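Local atomic coordinates of glycosyl transferase (Staphylococcus aureus, PDB entry 5U02), a protein that belongs to the glycosyltransferases, here modelled as a helical linker followed by two mainly beta C-terminal domains that assemble as a trimer. Residues Y167-K172 with Y194-M199; P137-T142 with T153-N158; E227-N232 with F264-L269; A143-N148 with K236-A241. All blocks are in the same frame, centred on the assembly; numbering follows the deposited sequence.

Overall arrangement
All four contacts lie in the first C-terminal domain and reach one large antiparallel sheet. Contacts 1 and 2 have centres about 11 Å apart and share a seam: strand 193-199 pairs with strand 150-159, with a probable hydrogen bond from Y194 N to L155 O, 2.8 Å. Contact 3 is also about 11 Å from contact 2, centre to centre. There V139 of contact 2 packs on V228 and V230, and M141 on I267. Contact 4 continues strand 138-146 beyond contact 2, and its F144 touches I267 of contact 3. Contacts 1 and 4 are the farthest apart, about 17 Å between centres. K172 NZ and E227 OE1 form a salt bridge between contacts 1 and 3.

Contact 1 of 4, residues Y167-K172 with Y194-M199; sequences YDVRLK and YRFNIM
L171 faces F196 and I198, and its side chain can be followed outward. Its CB sits over one face of the F196 ring, 3.8 Å from the ring centroid and 18° off the normal, a CH-pi contact. CG lies anti to the backbone N (chi1 -167°). From there CD2 reaches past F196 CB to meet I198 CD1 at 3.5 Å. The backbone N of L171 also lies close to F196 CE2. V169 is two residues earlier on the same face of the strand. Its CG2 touches Y194 CD2 at 3.4 Å and F196 CZ at 4.0 Å. The strands do not pair here: their axes pass 8.4 Å apart at 40°, so the contact is side-chain packing across the domain interior, consistent with its E-set clan, with V215 and V219 of strand 212-221 alongside. Y167 OH and Y194 OH share a hydrogen bond of 2.7 Å, at the edge of the Y194 ring. Y167 OH is also bonded to K192 NZ.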
loop_
_atom_site.group_PDB
_atom_site.type_symbol
_atom_site.label_atom_id
_atom_site.label_comp_id
_atom_site.label_asym_id
_atom_site.label_seq_id
_atom_site.Cartn_x
_atom_site.Cartn_y
_atom_site.Cartn_z
ATOM N N TYR A 167 -10.031 7.867 2.763
ATOM C CA TYR A 167 -9.521 7.242 3.973
ATOM C C TYR A 167 -8.677 6.039 3.584
ATOM O O TYR A 167 -8.757 5.536 2.462
ATOM C CB TYR A 167 -10.660 6.818 4.912
ATOM C CG TYR A 167 -11.700 5.947 4.243
ATOM C CD1 TYR A 167 -11.620 4.566 4.317
ATOM C CD2 TYR A 167 -12.758 6.505 3.533
ATOM C CE1 TYR A 167 -12.562 3.760 3.705
ATOM C CE2 TYR A 167 -13.708 5.707 2.919
ATOM C CZ TYR A 167 -13.604 4.336 3.008
ATOM O OH TYR A 167 -14.542 3.533 2.400
ATOM N N ASP A 168 -7.857 5.583 4.525
ATOM C CA ASP A 168 -7.071 4.371 4.356
ATOM C C ASP A 168 -7.547 3.318 5.344
ATOM O O ASP A 168 -8.054 3.642 6.424
ATOM C CB ASP A 168 -5.575 4.633 4.564
ATOM C CG ASP A 168 -5.022 5.674 3.610
ATOM O OD1 ASP A 168 -5.641 5.911 2.552
ATOM O OD2 ASP A 168 -3.961 6.253 3.920
ATOM N N VAL A 169 -7.389 2.052 4.967
ATOM C CA VAL A 169 -7.774 0.931 5.814
ATOM C C VAL A 169 -6.637 -0.079 5.839
ATOM O O VAL A 169 -5.951 -0.290 4.832
ATOM C CB VAL A 169 -9.091 0.265 5.348
ATOM C CG1 VAL A 169 -10.206 1.298 5.220
ATOM C CG2 VAL A 169 -8.902 -0.481 4.043
ATOM N N ARG A 170 -6.424 -0.682 7.005
ATOM C CA ARG A 170 -5.503 -1.795 7.168
ATOM C C ARG A 170 -6.175 -2.833 8.048
ATOM O O ARG A 170 -7.053 -2.507 8.849
ATOM C CB ARG A 170 -4.169 -1.372 7.809
ATOM C CG ARG A 170 -3.422 -0.282 7.076
ATOM C CD ARG A 170 -1.980 -0.174 7.565
ATOM N NE ARG A 170 -1.867 0.372 8.916
ATOM C CZ ARG A 170 -0.719 0.446 9.587
ATOM N NH1 ARG A 170 0.404 0.003 9.029
ATOM N NH2 ARG A 170 -0.686 0.960 10.813
ATOM N N LEU A 171 -5.761 -4.085 7.894
ATOM C CA LEU A 171 -6.217 -5.147 8.777
ATOM C C LEU A 171 -5.253 -5.258 9.949
ATOM O O LEU A 171 -4.037 -5.343 9.754
ATOM C CB LEU A 171 -6.315 -6.477 8.032
ATOM C CG LEU A 171 -7.070 -7.566 8.789
ATOM C CD1 LEU A 171 -8.448 -7.062 9.151
ATOM C CD2 LEU A 171 -7.184 -8.818 7.949
ATOM N N LYS A 172 -5.790 -5.253 11.163
ATOM C CA LYS A 172 -4.977 -5.238 12.368
ATOM C C LYS A 172 -5.182 -6.523 13.155
ATOM O O LYS A 172 -6.318 -6.886 13.477
ATOM C CB LYS A 172 -5.317 -4.031 13.240
ATOM C CG LYS A 172 -4.499 -3.925 14.507
ATOM C CD LYS A 172 -4.909 -2.689 15.288
ATOM C CE LYS A 172 -4.114 -2.534 16.559
ATOM N NZ LYS A 172 -4.604 -1.357 17.309
ATOM N N TYR A 194 -13.517 -4.537 1.134
ATOM C CA TYR A 194 -12.067 -4.490 1.276
ATOM C C TYR A 194 -11.527 -5.896 1.531
ATOM O O TYR A 194 -11.878 -6.527 2.534
ATOM C CB TYR A 194 -11.679 -3.529 2.402
ATOM C CG TYR A 194 -12.008 -2.084 2.069
ATOM C CD1 TYR A 194 -13.284 -1.570 2.282
ATOM C CD2 TYR A 194 -11.054 -1.252 1.500
ATOM C CE1 TYR A 194 -13.588 -0.259 1.961
ATOM C CE2 TYR A 194 -11.343 0.056 1.175
ATOM C CZ TYR A 194 -12.613 0.546 1.409
ATOM O OH TYR A 194 -12.925 1.846 1.091
ATOM N N ARG A 195 -10.662 -6.370 0.631
ATOM C CA ARG A 195 -10.155 -7.737 0.644
ATOM C C ARG A 195 -8.695 -7.758 1.075
ATOM O O ARG A 195 -7.872 -7.018 0.529
ATOM C CB ARG A 195 -10.299 -8.380 -0.735
ATOM C CG ARG A 195 -9.562 -9.702 -0.892
ATOM C CD ARG A 195 -9.831 -10.286 -2.262
ATOM N NE ARG A 195 -11.243 -10.607 -2.418
ATOM C CZ ARG A 195 -11.709 -11.831 -2.630
ATOM N NH1 ARG A 195 -10.866 -12.849 -2.742
ATOM N NH2 ARG A 195 -13.014 -12.028 -2.751
ATOM N N PHE A 196 -8.376 -8.624 2.032
ATOM C CA PHE A 196 -7.028 -8.748 2.569
ATOM C C PHE A 196 -6.544 -10.178 2.371
ATOM O O PHE A 196 -7.215 -11.128 2.794
ATOM C CB PHE A 196 -6.987 -8.366 4.051
ATOM C CG PHE A 196 -7.361 -6.935 4.324
ATOM C CD1 PHE A 196 -8.692 -6.555 4.459
ATOM C CD2 PHE A 196 -6.376 -5.965 4.422
ATOM C CE1 PHE A 196 -9.031 -5.228 4.707
ATOM C CE2 PHE A 196 -6.700 -4.647 4.664
ATOM C CZ PHE A 196 -8.029 -4.274 4.808
ATOM N N ASN A 197 -5.390 -10.327 1.711
ATOM C CA ASN A 197 -4.679 -11.599 1.623
ATOM C C ASN A 197 -3.610 -11.603 2.708
ATOM O O ASN A 197 -2.646 -10.836 2.633
ATOM C CB ASN A 197 -4.043 -11.792 0.247
ATOM C CG ASN A 197 -5.060 -11.793 -0.878
ATOM O OD1 ASN A 197 -6.184 -12.258 -0.718
ATOM N ND2 ASN A 197 -4.663 -11.265 -2.029
ATOM N N ILE A 198 -3.787 -12.454 3.715
ATOM C CA ILE A 198 -2.834 -12.600 4.810
ATOM C C ILE A 198 -2.000 -13.839 4.515
ATOM O O ILE A 198 -2.422 -14.966 4.792
ATOM C CB ILE A 198 -3.532 -12.726 6.165
ATOM C CG1 ILE A 198 -4.461 -11.544 6.424
ATOM C CG2 ILE A 198 -2.508 -12.844 7.275
ATOM C CD1 ILE A 198 -5.420 -11.824 7.544
ATOM N N MET A 199 -0.809 -13.630 3.967
ATOM C CA MET A 199 0.093 -14.725 3.636
ATOM C C MET A 199 0.759 -15.238 4.908
ATOM O O MET A 199 1.460 -14.487 5.594
ATOM C CB MET A 199 1.136 -14.248 2.629
ATOM C CG MET A 199 0.550 -13.390 1.525
ATOM S SD MET A 199 -0.779 -14.237 0.664
ATOM C CE MET A 199 0.153 -15.484 -0.210
#

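Contact 2 of 4, residues P137-T142 with T153-N158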
loop_
_atom_site.group_PDB
_atom_site.type_symbol
_atom_site.label_atom_id
_atom_site.label_comp_id
_atom_site.label_asym_id
_atom_site.label_seq_id
_atom_site.Cartn_x
_atom_site.Cartn_y
_atom_site.Cartn_z
ATOM N N PRO A 137 -17.229 3.600 11.551
ATOM C CA PRO A 137 -17.900 2.835 10.497
ATOM C C PRO A 137 -18.413 1.504 11.014
ATOM O O PRO A 137 -17.814 0.876 11.887
ATOM C CB PRO A 137 -16.802 2.611 9.450
ATOM C CG PRO A 137 -15.531 2.733 10.211
ATOM C CD PRO A 137 -15.795 3.794 11.251
ATOM N N LYS A 138 -19.532 1.074 10.451
ATOM C CA LYS A 138 -20.019 -0.282 10.664
ATOM C C LYS A 138 -19.320 -1.225 9.697
ATOM O O LYS A 138 -19.192 -0.926 8.506
ATOM C CB LYS A 138 -21.538 -0.352 10.463
ATOM C CG LYS A 138 -22.340 0.486 11.439
ATOM C CD LYS A 138 -22.387 -0.164 12.814
ATOM C CE LYS A 138 -23.444 0.486 13.696
ATOM N NZ LYS A 138 -23.610 -0.225 14.999
ATOM N N VAL A 139 -18.854 -2.362 10.210
ATOM C CA VAL A 139 -18.094 -3.320 9.418
ATOM C C VAL A 139 -18.798 -4.665 9.465
ATOM O O VAL A 139 -19.203 -5.121 10.540
ATOM C CB VAL A 139 -16.645 -3.449 9.918
ATOM C CG1 VAL A 139 -15.901 -4.500 9.100
ATOM C CG2 VAL A 139 -15.937 -2.115 9.833
ATOM N N LYS A 140 -18.939 -5.300 8.304
ATOM C CA LYS A 140 -19.442 -6.663 8.222
ATOM C C LYS A 140 -18.404 -7.519 7.506
ATOM O O LYS A 140 -17.899 -7.130 6.447
ATOM C CB LYS A 140 -20.800 -6.721 7.507
ATOM C CG LYS A 140 -21.353 -8.134 7.387
ATOM C CD LYS A 140 -22.477 -8.270 6.373
ATOM C CE LYS A 140 -23.159 -9.628 6.526
ATOM N NZ LYS A 140 -24.478 -9.718 5.839
ATOM N N MET A 141 -18.063 -8.660 8.101
ATOM C CA MET A 141 -17.117 -9.592 7.490
ATOM C C MET A 141 -17.885 -10.421 6.471
ATOM O O MET A 141 -18.570 -11.383 6.824
ATOM C CB MET A 141 -16.457 -10.459 8.557
ATOM C CG MET A 141 -15.340 -11.371 8.039
ATOM S SD MET A 141 -14.638 -12.406 9.348
ATOM C CE MET A 141 -16.053 -13.409 9.781
ATOM N N THR A 142 -17.791 -10.034 5.196
ATOM C CA THR A 142 -18.592 -10.661 4.153
ATOM C C THR A 142 -17.922 -11.875 3.512
ATOM O O THR A 142 -18.591 -12.604 2.773
ATOM C CB THR A 142 -18.952 -9.634 3.068
ATOM O OG1 THR A 142 -17.840 -8.761 2.834
ATOM C CG2 THR A 142 -20.163 -8.807 3.490
ATOM N N THR A 153 -9.874 -12.582 3.632
ATOM C CA THR A 153 -11.052 -12.069 4.310
ATOM C C THR A 153 -11.497 -10.774 3.650
ATOM O O THR A 153 -10.672 -9.948 3.245
ATOM C CB THR A 153 -10.804 -11.857 5.818
ATOM O OG1 THR A 153 -12.041 -11.541 6.462
ATOM C CG2 THR A 153 -9.825 -10.738 6.065
ATOM N N GLU A 154 -12.812 -10.616 3.532
ATOM C CA GLU A 154 -13.422 -9.433 2.949
ATOM C C GLU A 154 -14.226 -8.723 4.026
ATOM O O GLU A 154 -15.071 -9.340 4.682
ATOM C CB GLU A 154 -14.318 -9.812 1.767
ATOM C CG GLU A 154 -14.941 -8.639 1.041
ATOM C CD GLU A 154 -15.936 -9.088 -0.006
ATOM O OE1 GLU A 154 -17.050 -9.508 0.378
ATOM O OE2 GLU A 154 -15.597 -9.036 -1.212
ATOM N N LEU A 155 -13.947 -7.439 4.223
ATOM C CA LEU A 155 -14.669 -6.611 5.180
ATOM C C LEU A 155 -15.425 -5.539 4.415
ATOM O O LEU A 155 -14.835 -4.816 3.606
ATOM C CB LEU A 155 -13.715 -5.974 6.191
ATOM C CG LEU A 155 -12.893 -6.985 6.995
ATOM C CD1 LEU A 155 -12.002 -6.268 7.990
ATOM C CD2 LEU A 155 -13.811 -7.969 7.699
ATOM N N THR A 156 -16.729 -5.444 4.662
ATOM C CA THR A 156 -17.592 -4.499 3.969
ATOM C C THR A 156 -18.023 -3.408 4.941
ATOM O O THR A 156 -18.624 -3.695 5.981
ATOM C CB THR A 156 -18.811 -5.203 3.374
ATOM O OG1 THR A 156 -18.374 -6.162 2.406
ATOM C CG2 THR A 156 -19.729 -4.199 2.696
ATOM N N LEU A 157 -17.705 -2.161 4.606
ATOM C CA LEU A 157 -18.194 -1.009 5.360
ATOM C C LEU A 157 -19.621 -0.729 4.908
ATOM O O LEU A 157 -19.843 -0.133 3.853
ATOM C CB LEU A 157 -17.302 0.206 5.138
ATOM C CG LEU A 157 -15.793 0.033 5.284
ATOM C CD1 LEU A 157 -15.114 1.395 5.254
ATOM C CD2 LEU A 157 -15.468 -0.704 6.558
ATOM N N ASN A 158 -20.598 -1.170 5.702
ATOM C CA ASN A 158 -21.993 -0.967 5.322
ATOM C C ASN A 158 -22.410 0.488 5.486
ATOM O O ASN A 158 -23.166 1.019 4.664
ATOM C CB ASN A 158 -22.907 -1.884 6.137
ATOM C CG ASN A 158 -23.020 -3.276 5.540
ATOM O OD1 ASN A 158 -22.537 -3.530 4.436
ATOM N ND2 ASN A 158 -23.681 -4.177 6.257
#
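K140 and T156 form the hydrogen-bonded antiparallel pair at the centre of these two segments. K140 N gives to T156 O at 2.8 Å, and T156 N gives to K140 O at 2.7 Å, nearly straight at 176°. N158 N to K138 O at 3.1 Å and T142 N to E154 O at 2.9 Å are both weak, bent bonds. T142 OG1 donates to E154 OE1 at 2.7 Å, meeting the carboxylate on its anti side. T156 OG1 lies 2.7 Å from T142 OG1, its proton not settled. E154 OE2 is taken by Y206 of the second subunit, and T153 OG1 is bonded to A143 O. K140 and T156 point to one face of the sheet; V139, M141, L155 and L157 point to the other. There V139 CG2 lies beside L157 CD2 at 3.6 Å, and M141 CB meets L155 CD2. This apolar face packs on L217 of strand 212-221. Strand 150-159 pairs on its other edge with strand 193-199, while the M141 backbone bonds to Q233 and N235.

Contact 3 of 4, residues E227-N232 with F264-L269; sequences EVRVGN and FNNISL
R229 lays its guanidinium over N266, whose CB sits 3.4 Å above the centre of one face. Its NH1 and NH2 bond to partners near the plane of the group. NH1 gives to I267 O at 2.8 Å and 171°, only 3° out of the guanidinium plane. NH2 makes a weak bond to S268 OG at 2.7 Å. The chain reaches this place because it bends at chi2 (91°), after CG leaves anti to the backbone N. Beside it, the backbones meet directly: I267 N gives to V230 O at 3.2 Å. G231 takes a positive phi and packs closely on N266, CA to CA 4.1 Å. N232 CA makes a CH contact to N265 O at 3.2 Å, and a water joins N232 O to N265 ND2.

Further out, D214 holds both R229 NH2, by a salt bridge, and S268 OG, by a hydrogen bond, while F216 makes a cation-pi contact with R229. R234 joins the two loops, with NH1 bonded to G231 O and NH2 to N265 OD1, and V230 and I267, both buried, pack against V215. The contact ties the loop leaving strand 224-229 to the start of strand 267-274, two strands that both flank strand 212-221 in an antiparallel beta domain, consistent with the E-set clan of this domain.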
loop_
_atom_site.group_PDB
_atom_site.type_symbol
_atom_site.label_atom_id
_atom_site.label_comp_id
_atom_site.label_asym_id
_atom_site.label_seq_id
_atom_site.Cartn_x
_atom_site.Cartn_y
_atom_site.Cartn_z
ATOM N N GLU A 227 -10.516 2.219 15.466
ATOM C CA GLU A 227 -10.210 0.812 15.685
ATOM C C GLU A 227 -11.545 0.085 15.769
ATOM O O GLU A 227 -12.279 0.239 16.750
ATOM C CB GLU A 227 -9.382 0.624 16.956
ATOM C CG GLU A 227 -8.410 -0.546 16.917
ATOM C CD GLU A 227 -7.848 -0.881 18.292
ATOM O OE1 GLU A 227 -6.933 -1.730 18.378
ATOM O OE2 GLU A 227 -8.327 -0.298 19.288
ATOM N N VAL A 228 -11.879 -0.685 14.739
ATOM C CA VAL A 228 -13.165 -1.371 14.678
ATOM C C VAL A 228 -12.915 -2.863 14.850
ATOM O O VAL A 228 -12.277 -3.494 13.996
ATOM C CB VAL A 228 -13.916 -1.083 13.372
ATOM C CG1 VAL A 228 -15.244 -1.847 13.357
ATOM C CG2 VAL A 228 -14.154 0.405 13.220
ATOM N N ARG A 229 -13.417 -3.423 15.955
ATOM C CA ARG A 229 -13.349 -4.862 16.182
ATOM C C ARG A 229 -14.360 -5.551 15.277
ATOM O O ARG A 229 -15.506 -5.104 15.163
ATOM C CB ARG A 229 -13.619 -5.175 17.659
ATOM C CG ARG A 229 -13.520 -6.643 18.038
ATOM C CD ARG A 229 -12.109 -6.963 18.489
ATOM N NE ARG A 229 -11.974 -8.275 19.090
ATOM C CZ ARG A 229 -11.861 -9.402 18.392
ATOM N NH1 ARG A 229 -11.894 -9.375 17.065
ATOM N NH2 ARG A 229 -11.732 -10.579 19.008
ATOM N N VAL A 230 -13.930 -6.616 14.600
ATOM C CA VAL A 230 -14.731 -7.190 13.527
ATOM C C VAL A 230 -15.098 -8.631 13.849
ATOM O O VAL A 230 -14.406 -9.328 14.602
ATOM C CB VAL A 230 -14.009 -7.109 12.164
ATOM C CG1 VAL A 230 -13.670 -5.663 11.823
ATOM C CG2 VAL A 230 -12.766 -7.970 12.163
ATOM N N GLY A 231 -16.205 -9.074 13.260
ATOM C CA GLY A 231 -16.626 -10.456 13.358
ATOM C C GLY A 231 -18.068 -10.633 13.780
ATOM O O GLY A 231 -18.732 -11.566 13.319
ATOM N N ASN A 232 -18.573 -9.748 14.649
ATOM C CA ASN A 232 -19.914 -9.927 15.196
ATOM C C ASN A 232 -20.998 -9.700 14.149
ATOM O O ASN A 232 -22.104 -10.234 14.294
ATOM C CB ASN A 232 -20.122 -9.007 16.408
ATOM C CG ASN A 232 -20.128 -7.531 16.043
ATOM O OD1 ASN A 232 -21.189 -6.930 15.878
ATOM N ND2 ASN A 232 -18.946 -6.938 15.926
ATOM N N PHE A 264 -18.669 -11.184 22.787
ATOM C CA PHE A 264 -19.228 -10.316 21.756
ATOM C C PHE A 264 -19.181 -10.919 20.359
ATOM O O PHE A 264 -19.449 -10.204 19.387
ATOM C CB PHE A 264 -18.524 -8.953 21.754
ATOM C CG PHE A 264 -18.660 -8.213 23.047
ATOM C CD1 PHE A 264 -19.864 -7.631 23.403
ATOM C CD2 PHE A 264 -17.589 -8.116 23.920
ATOM C CE1 PHE A 264 -19.996 -6.956 24.605
ATOM C CE2 PHE A 264 -17.714 -7.445 25.122
ATOM C CZ PHE A 264 -18.916 -6.862 25.464
ATOM N N ASN A 265 -18.845 -12.203 20.229
ATOM C CA ASN A 265 -18.992 -12.922 18.962
ATOM C C ASN A 265 -18.095 -12.339 17.868
ATOM O O ASN A 265 -18.456 -12.337 16.687
ATOM C CB ASN A 265 -20.462 -12.932 18.521
ATOM C CG ASN A 265 -20.776 -14.041 17.544
ATOM O OD1 ASN A 265 -20.081 -15.052 17.489
ATOM N ND2 ASN A 265 -21.832 -13.854 16.760
ATOM N N ASN A 266 -16.928 -11.827 18.242
ATOM C CA ASN A 266 -15.956 -11.317 17.288
ATOM C C ASN A 266 -14.929 -12.395 16.959
ATOM O O ASN A 266 -14.727 -13.341 17.718
ATOM C CB ASN A 266 -15.257 -10.070 17.833
ATOM C CG ASN A 266 -16.193 -8.886 17.947
ATOM O OD1 ASN A 266 -16.500 -8.431 19.046
ATOM N ND2 ASN A 266 -16.660 -8.389 16.815
ATOM N N ILE A 267 -14.263 -12.231 15.823
ATOM C CA ILE A 267 -13.389 -13.279 15.309
ATOM C C ILE A 267 -11.962 -13.032 15.775
ATOM O O ILE A 267 -11.480 -11.892 15.804
ATOM C CB ILE A 267 -13.483 -13.368 13.774
ATOM C CG1 ILE A 267 -12.708 -14.583 13.262
ATOM C CG2 ILE A 267 -12.988 -12.083 13.111
ATOM C CD1 ILE A 267 -12.988 -14.908 11.817
ATOM N N SER A 268 -11.285 -14.111 16.164
ATOM C CA SER A 268 -9.902 -14.056 16.608
ATOM C C SER A 268 -9.153 -15.255 16.039
ATOM O O SER A 268 -9.749 -16.170 15.463
ATOM C CB SER A 268 -9.811 -14.026 18.138
ATOM O OG SER A 268 -10.449 -12.874 18.664
ATOM N N LEU A 269 -7.831 -15.245 16.196
ATOM C CA LEU A 269 -6.971 -16.321 15.720
ATOM C C LEU A 269 -6.214 -16.922 16.897
ATOM O O LEU A 269 -5.526 -16.203 17.630
ATOM C CB LEU A 269 -5.986 -15.818 14.661
ATOM C CG LEU A 269 -6.608 -15.000 13.525
ATOM C CD1 LEU A 269 -5.559 -14.586 12.506
ATOM C CD2 LEU A 269 -7.725 -15.780 12.854
HETATM O O HOH W 1 -23.710 -11.258 16.580
#

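Contact 4 of 4, residues A143-N148 with K236-A241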
loop_
_atom_site.group_PDB
_atom_site.type_symbol
_atom_site.label_atom_id
_atom_site.label_comp_id
_atom_site.label_asym_id
_atom_site.label_seq_id
_atom_site.Cartn_x
_atom_site.Cartn_y
_atom_site.Cartn_z
ATOM N N ALA A 143 -16.636 -12.115 3.769
ATOM C CA ALA A 143 -15.996 -13.353 3.341
ATOM C C ALA A 143 -14.869 -13.695 4.303
ATOM O O ALA A 143 -14.232 -12.805 4.873
ATOM C CB ALA A 143 -15.450 -13.260 1.909
ATOM N N PHE A 144 -14.629 -14.997 4.475
ATOM C CA PHE A 144 -13.470 -15.460 5.239
ATOM C C PHE A 144 -13.117 -16.869 4.781
ATOM O O PHE A 144 -13.816 -17.822 5.135
ATOM C CB PHE A 144 -13.755 -15.427 6.738
ATOM C CG PHE A 144 -12.549 -15.724 7.590
ATOM C CD1 PHE A 144 -12.165 -17.031 7.847
ATOM C CD2 PHE A 144 -11.798 -14.693 8.130
ATOM C CE1 PHE A 144 -11.049 -17.306 8.627
ATOM C CE2 PHE A 144 -10.678 -14.959 8.912
ATOM C CZ PHE A 144 -10.303 -16.265 9.163
ATOM N N LYS A 145 -12.030 -16.999 4.016
ATOM C CA LYS A 145 -11.498 -18.287 3.590
ATOM C C LYS A 145 -10.036 -18.398 4.007
ATOM O O LYS A 145 -9.333 -17.390 4.124
ATOM C CB LYS A 145 -11.600 -18.474 2.070
ATOM C CG LYS A 145 -12.943 -18.092 1.463
ATOM C CD LYS A 145 -14.045 -19.064 1.847
ATOM C CE LYS A 145 -15.250 -18.893 0.934
ATOM N NZ LYS A 145 -16.431 -19.682 1.387
ATOM N N PHE A 146 -9.570 -19.629 4.215
ATOM C CA PHE A 146 -8.183 -19.814 4.612
ATOM C C PHE A 146 -7.750 -21.244 4.331
ATOM O O PHE A 146 -8.575 -22.146 4.150
ATOM C CB PHE A 146 -7.962 -19.454 6.088
ATOM C CG PHE A 146 -8.508 -20.464 7.064
ATOM C CD1 PHE A 146 -9.873 -20.671 7.191
ATOM C CD2 PHE A 146 -7.654 -21.176 7.890
ATOM C CE1 PHE A 146 -10.374 -21.590 8.105
ATOM C CE2 PHE A 146 -8.150 -22.094 8.803
ATOM C CZ PHE A 146 -9.511 -22.301 8.907
ATOM N N ASP A 147 -6.434 -21.420 4.267
ATOM C CA ASP A 147 -5.794 -22.722 4.140
ATOM C C ASP A 147 -4.413 -22.608 4.778
ATOM O O ASP A 147 -4.114 -21.625 5.462
ATOM C CB ASP A 147 -5.755 -23.166 2.670
ATOM C CG ASP A 147 -5.174 -22.104 1.749
ATOM O OD1 ASP A 147 -4.124 -21.514 2.090
ATOM O OD2 ASP A 147 -5.773 -21.852 0.678
ATOM N N ASN A 148 -3.560 -23.608 4.547
ATOM C CA ASN A 148 -2.214 -23.594 5.117
ATOM C C ASN A 148 -1.289 -22.586 4.441
ATOM O O ASN A 148 -0.112 -22.495 4.813
ATOM C CB ASN A 148 -1.586 -24.987 5.033
ATOM C CG ASN A 148 -1.332 -25.425 3.608
ATOM O OD1 ASN A 148 -2.245 -25.458 2.786
ATOM N ND2 ASN A 148 -0.076 -25.741 3.300
ATOM N N LYS A 236 -22.403 -16.085 7.103
ATOM C CA LYS A 236 -22.238 -17.339 7.824
ATOM C C LYS A 236 -20.825 -17.881 7.633
ATOM O O LYS A 236 -20.340 -18.003 6.505
ATOM C CB LYS A 236 -23.275 -18.360 7.350
ATOM C CG LYS A 236 -23.403 -19.580 8.253
ATOM C CD LYS A 236 -24.363 -20.606 7.665
ATOM C CE LYS A 236 -24.620 -21.752 8.635
ATOM N NZ LYS A 236 -25.632 -22.721 8.109
ATOM N N TYR A 237 -20.157 -18.176 8.750
ATOM C CA TYR A 237 -18.809 -18.729 8.708
ATOM C C TYR A 237 -18.814 -20.051 7.953
ATOM O O TYR A 237 -19.655 -20.922 8.205
ATOM C CB TYR A 237 -18.285 -18.913 10.130
ATOM C CG TYR A 237 -16.843 -19.371 10.241
ATOM C CD1 TYR A 237 -15.800 -18.583 9.763
ATOM C CD2 TYR A 237 -16.524 -20.572 10.863
ATOM C CE1 TYR A 237 -14.484 -18.993 9.883
ATOM C CE2 TYR A 237 -15.211 -20.984 10.992
ATOM C CZ TYR A 237 -14.198 -20.194 10.500
ATOM O OH TYR A 237 -12.896 -20.613 10.626
ATOM N N ALA A 238 -17.876 -20.196 7.015
ATOM C CA ALA A 238 -17.961 -21.249 6.012
ATOM C C ALA A 238 -17.427 -22.596 6.485
ATOM O O ALA A 238 -17.556 -23.579 5.749
ATOM C CB ALA A 238 -17.214 -20.818 4.747
ATOM N N TYR A 239 -16.843 -22.677 7.677
ATOM C CA TYR A 239 -16.247 -23.910 8.167
ATOM C C TYR A 239 -16.899 -24.341 9.476
ATOM O O TYR A 239 -17.471 -23.530 10.210
ATOM C CB TYR A 239 -14.736 -23.750 8.383
ATOM C CG TYR A 239 -14.007 -23.177 7.191
ATOM C CD1 TYR A 239 -13.543 -24.000 6.177
ATOM C CD2 TYR A 239 -13.792 -21.812 7.078
ATOM C CE1 TYR A 239 -12.882 -23.480 5.080
ATOM C CE2 TYR A 239 -13.133 -21.284 5.985
ATOM C CZ TYR A 239 -12.678 -22.122 4.993
ATOM O OH TYR A 239 -12.021 -21.596 3.906
ATOM N N THR A 240 -16.804 -25.641 9.755
ATOM C CA THR A 240 -17.107 -26.145 11.088
ATOM C C THR A 240 -16.169 -25.505 12.105
ATOM O O THR A 240 -14.999 -25.232 11.817
ATOM C CB THR A 240 -16.956 -27.669 11.125
ATOM O OG1 THR A 240 -17.747 -28.255 10.083
ATOM C CG2 THR A 240 -17.402 -28.227 12.470
ATOM N N ALA A 241 -16.695 -25.256 13.303
ATOM C CA ALA A 241 -15.887 -24.665 14.362
ATOM C C ALA A 241 -14.636 -25.497 14.608
ATOM O O ALA A 241 -14.645 -26.722 14.460
ATOM C CB ALA A 241 -16.706 -24.544 15.648
HETATM O O HOH W 2 -16.520 -17.760 6.300
HETATM O O HOH W 3 -10.695 -23.434 2.140
#
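F146 swings its ring between its own backbone N and carbonyl carbon (chi1 74°), and Y239 turns its CG anti to the carbonyl carbon (chi1 -51°), which brings the two rings together. They meet edge-to-face, the edge of F146 toward the face of Y239. The centroids are 4.9 Å apart and the planes 78° apart, with F146 CE1 3.5 Å from Y239 CE2. The hydroxyl of Y239 accepts a fairly straight bond from F146 N at 3.2 Å. Y239 OH also meets a water that donates to F146 O. In this way the loop 236-241, which leads on toward strand 245-249, lies against the end of strand 138-146 in the first C-terminal domain. P258 of strand 252-260 touches F144, F146 and Y237. Y237 brings CE1 to F144 CD1 at 3.7 Å, with the two rings oblique to each other. A second water joins F144 O to A238 N, 2.9 Å from each.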